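Local coordinates for SusD-like carbohydrate binding protein (Bacteroides vulgatus, PDB 3LEW), which probably binds carbohydrate at the outer membrane as a member of the SusD family, likely serving nutrient capture, at residues 92-97 with 126-131. Sequence-based numbering, arbitrary orientation.
Sequences RVINDC and GFLYLH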
ATOM      1  N   ARG A  92      -9.124 -14.370  -7.432  1.00 13.94           N
ATOM      2  CA  ARG A  92     -10.500 -14.238  -7.884  1.00 15.37           C
ATOM      3  C   ARG A  92     -10.678 -13.028  -8.797  1.00 14.64           C
ATOM      4  O   ARG A  92     -11.417 -13.125  -9.800  1.00 14.14           O
ATOM      5  CB  ARG A  92     -11.488 -14.249  -6.721  1.00 15.74           C
ATOM      6  CG  ARG A  92     -11.493 -15.602  -6.066  1.00 20.19           C
ATOM      7  CD  ARG A  92     -12.536 -15.720  -5.010  1.00 26.33           C
ATOM      8  NE  ARG A  92     -12.493 -17.055  -4.407  1.00 30.62           N
ATOM      9  N   VAL A  93      -9.969 -11.937  -8.520  1.00 14.90           N
ATOM     10  CA  VAL A  93     -10.135 -10.697  -9.297  1.00 15.01           C
ATOM     11  C   VAL A  93      -9.322 -10.792 -10.592  1.00 15.52           C
ATOM     12  O   VAL A  93      -9.814 -10.408 -11.668  1.00 13.78           O
ATOM     13  CB  VAL A  93      -9.893  -9.451  -8.478  1.00 14.15           C
ATOM     14  CG1 VAL A  93     -10.117  -8.154  -9.335  1.00 15.33           C
ATOM     15  CG2 VAL A  93     -10.850  -9.438  -7.277  1.00 15.58           C
ATOM     16  N   ILE A  94      -8.169 -11.446 -10.528  1.00 14.25           N
ATOM     17  CA  ILE A  94      -7.472 -11.817 -11.783  1.00 14.50           C
ATOM     18  C   ILE A  94      -8.395 -12.625 -12.678  1.00 14.15           C
ATOM     19  O   ILE A  94      -8.432 -12.431 -13.905  1.00 15.29           O
ATOM     20  CB  ILE A  94      -6.132 -12.571 -11.503  1.00 15.17           C
ATOM     21  CG1 ILE A  94      -5.043 -11.597 -11.013  1.00 14.78           C
ATOM     22  CG2 ILE A  94      -5.678 -13.390 -12.758  1.00 16.57           C
ATOM     23  CD1 ILE A  94      -3.772 -12.308 -10.393  1.00 16.10           C
ATOM     24  N   ASN A  95      -9.136 -13.584 -12.107  1.00 15.18           N
ATOM     25  CA  ASN A  95     -10.055 -14.370 -12.907  1.00 15.62           C
ATOM     26  C   ASN A  95     -11.160 -13.526 -13.554  1.00 14.67           C
ATOM     27  O   ASN A  95     -11.506 -13.755 -14.694  1.00 13.93           O
ATOM     28  CB  ASN A  95     -10.700 -15.474 -12.078  1.00 16.64           C
ATOM     29  CG  ASN A  95     -11.202 -16.589 -12.929  1.00 20.24           C
ATOM     30  OD1 ASN A  95     -10.514 -17.048 -13.846  1.00 22.87           O
ATOM     31  ND2 ASN A  95     -12.410 -17.025 -12.659  1.00 24.82           N
ATOM     32  N   ASP A  96     -11.697 -12.563 -12.821  1.00 14.17           N
ATOM     33  CA  ASP A  96     -12.633 -11.579 -13.407  1.00 15.45           C
ATOM     34  C   ASP A  96     -12.031 -10.825 -14.599  1.00 14.62           C
ATOM     35  O   ASP A  96     -12.673 -10.732 -15.658  1.00 14.99           O
ATOM     36  CB  ASP A  96     -13.092 -10.548 -12.362  1.00 15.34           C
ATOM     37  CG  ASP A  96     -14.018 -11.147 -11.308  1.00 19.32           C
ATOM     38  OD1 ASP A  96     -14.805 -12.080 -11.623  1.00 21.22           O
ATOM     39  OD2 ASP A  96     -13.987 -10.688 -10.151  1.00 22.39           O
ATOM     40  N   CYS A  97     -10.804 -10.304 -14.417  1.00 14.16           N
ATOM     41  CA  CYS A  97     -10.094  -9.639 -15.503  1.00 13.95           C
ATOM     42  C   CYS A  97      -9.948 -10.594 -16.702  1.00 13.81           C
ATOM     43  O   CYS A  97     -10.213 -10.190 -17.829  1.00 15.37           O
ATOM     44  CB  CYS A  97      -8.711  -9.166 -15.104  1.00 14.34           C
ATOM     45  SG  CYS A  97      -8.727  -7.931 -13.796  1.00 17.44           S
ATOM     46  N   GLY A 126      -2.625  -6.349 -14.152  1.00 12.97           N
ATOM     47  CA  GLY A 126      -1.247  -5.956 -13.892  1.00 13.70           C
ATOM     48  C   GLY A 126      -1.001  -5.488 -12.467  1.00 14.38           C
ATOM     49  O   GLY A 126       0.042  -5.801 -11.839  1.00 14.39           O
ATOM     50  N   PHE A 127      -1.945  -4.717 -11.929  1.00 14.36           N
ATOM     51  CA  PHE A 127      -1.886  -4.263 -10.536  1.00 14.27           C
ATOM     52  C   PHE A 127      -1.862  -5.429  -9.539  1.00 14.05           C
ATOM     53  O   PHE A 127      -1.126  -5.375  -8.543  1.00 14.77           O
ATOM     54  CB  PHE A 127      -3.070  -3.356 -10.222  1.00 14.06           C
ATOM     55  CG  PHE A 127      -3.163  -2.910  -8.774  1.00 15.00           C
ATOM     56  CD1 PHE A 127      -2.317  -1.933  -8.267  1.00 16.69           C
ATOM     57  CD2 PHE A 127      -4.107  -3.421  -7.936  1.00 18.17           C
ATOM     58  CE1 PHE A 127      -2.403  -1.495  -6.940  1.00 17.46           C
ATOM     59  CE2 PHE A 127      -4.177  -2.988  -6.615  1.00 19.34           C
ATOM     60  CZ  PHE A 127      -3.348  -2.019  -6.144  1.00 16.72           C
ATOM     61  N   LEU A 128      -2.641  -6.468  -9.826  1.00 14.23           N
ATOM     62  CA  LEU A 128      -2.730  -7.615  -8.931  1.00 14.04           C
ATOM     63  C   LEU A 128      -1.457  -8.468  -9.058  1.00 14.19           C
ATOM     64  O   LEU A 128      -0.924  -8.961  -8.057  1.00 14.36           O
ATOM     65  CB  LEU A 128      -4.009  -8.421  -9.151  1.00 14.89           C
ATOM     66  CG  LEU A 128      -5.287  -7.638  -8.765  1.00 15.97           C
ATOM     67  CD1 LEU A 128      -6.561  -8.398  -9.288  1.00 18.09           C
ATOM     68  CD2 LEU A 128      -5.310  -7.302  -7.262  1.00 16.16           C
ATOM     69  N   TYR A 129      -0.892  -8.582 -10.249  1.00 13.84           N
ATOM     70  CA  TYR A 129       0.451  -9.254 -10.363  1.00 14.14           C
ATOM     71  C   TYR A 129       1.559  -8.428  -9.678  1.00 13.56           C
ATOM     72  O   TYR A 129       2.526  -8.986  -9.144  1.00 12.99           O
ATOM     73  CB  TYR A 129       0.806  -9.627 -11.796  1.00 13.74           C
ATOM     74  CG  TYR A 129       0.053 -10.850 -12.274  1.00 13.57           C
ATOM     75  CD1 TYR A 129       0.164 -12.065 -11.613  1.00 13.13           C
ATOM     76  CD2 TYR A 129      -0.828 -10.777 -13.366  1.00 12.53           C
ATOM     77  CE1 TYR A 129      -0.562 -13.182 -12.002  1.00 13.27           C
ATOM     78  CE2 TYR A 129      -1.549 -11.908 -13.785  1.00 15.06           C
ATOM     79  CZ  TYR A 129      -1.437 -13.104 -13.071  1.00 14.37           C
ATOM     80  OH  TYR A 129      -2.161 -14.232 -13.427  1.00 15.01           O
ATOM     81  N   LEU A 130       1.432  -7.092  -9.665  1.00 13.64           N
ATOM     82  CA  LEU A 130       2.374  -6.250  -8.917  1.00 13.86           C
ATOM     83  C   LEU A 130       2.294  -6.548  -7.413  1.00 15.06           C
ATOM     84  O   LEU A 130       3.303  -6.631  -6.711  1.00 14.08           O
ATOM     85  CB  LEU A 130       2.133  -4.769  -9.162  1.00 14.14           C
ATOM     86  CG  LEU A 130       2.955  -3.762  -8.361  1.00 14.74           C
ATOM     87  CD1 LEU A 130       4.445  -3.992  -8.650  1.00 16.44           C
ATOM     88  CD2 LEU A 130       2.564  -2.316  -8.704  1.00 16.68           C
ATOM     89  N   HIS A 131       1.079  -6.722  -6.903  1.00 15.30           N
ATOM     90  CA  HIS A 131       0.895  -7.150  -5.516  1.00 14.77           C
ATOM     91  C   HIS A 131       1.627  -8.462  -5.197  1.00 14.52           C
ATOM     92  O   HIS A 131       2.393  -8.568  -4.213  1.00 14.37           O
ATOM     93  CB  HIS A 131      -0.575  -7.320  -5.206  1.00 14.57           C
ATOM     94  CG  HIS A 131      -0.830  -7.867  -3.831  1.00 15.89           C
ATOM     95  ND1 HIS A 131      -0.539  -7.159  -2.677  1.00 20.38           N
ATOM     96  CD2 HIS A 131      -1.362  -9.047  -3.427  1.00 19.67           C
ATOM     97  CE1 HIS A 131      -0.844  -7.900  -1.619  1.00 20.13           C
ATOM     98  NE2 HIS A 131      -1.366  -9.043  -2.046  1.00 16.92           N
TER
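I94 meets Y129 in a CH-pi contact: CD1 of I94 lies 3.9 Å from the centroid of the Y129 ring, 21° off the ring normal, so the methyl sits over a face. CD1 of I94 is displaced toward the hydroxyl-bearing rim, 3.6 Å from CZ of Y129. CG2 of I94 meets the phenol oxygen instead, at 3.7 Å from OH of Y129. With chi1 of I94 at -75°, CG1 stands opposite the carbonyl carbon and carries CD1 over the ring, while CG2, opposite the backbone N, turns to the hydroxyl. That hydroxyl is hydrogen-bonded to the carbonyl O of Y152, which satisfies a buried polar atom and should help fix the ring's position.

The axes of segments 92-97 and 126-131 approach to 9.9 Å, with 154° between their N-to-C directions, so helices 81-103 and 111-135 run roughly antiparallel here. Such pairing is consistent with the TPR-related helical part of SusD-like proteins.

The remaining side-chain contacts are aliphatic. L128 reaches across with CD1, 3.6 Å from CG1 of V93. CG1 of I94 passes alongside, 3.8 Å from CB of L128, the two side chains running in opposite directions. CD1 of L128 also packs against the backbone, 3.7 Å from N of I94. On the V93 and L128 side, L33 of helix 19-35 touches both residues; Q176 and D180 of helix 170-187 pack against Y129.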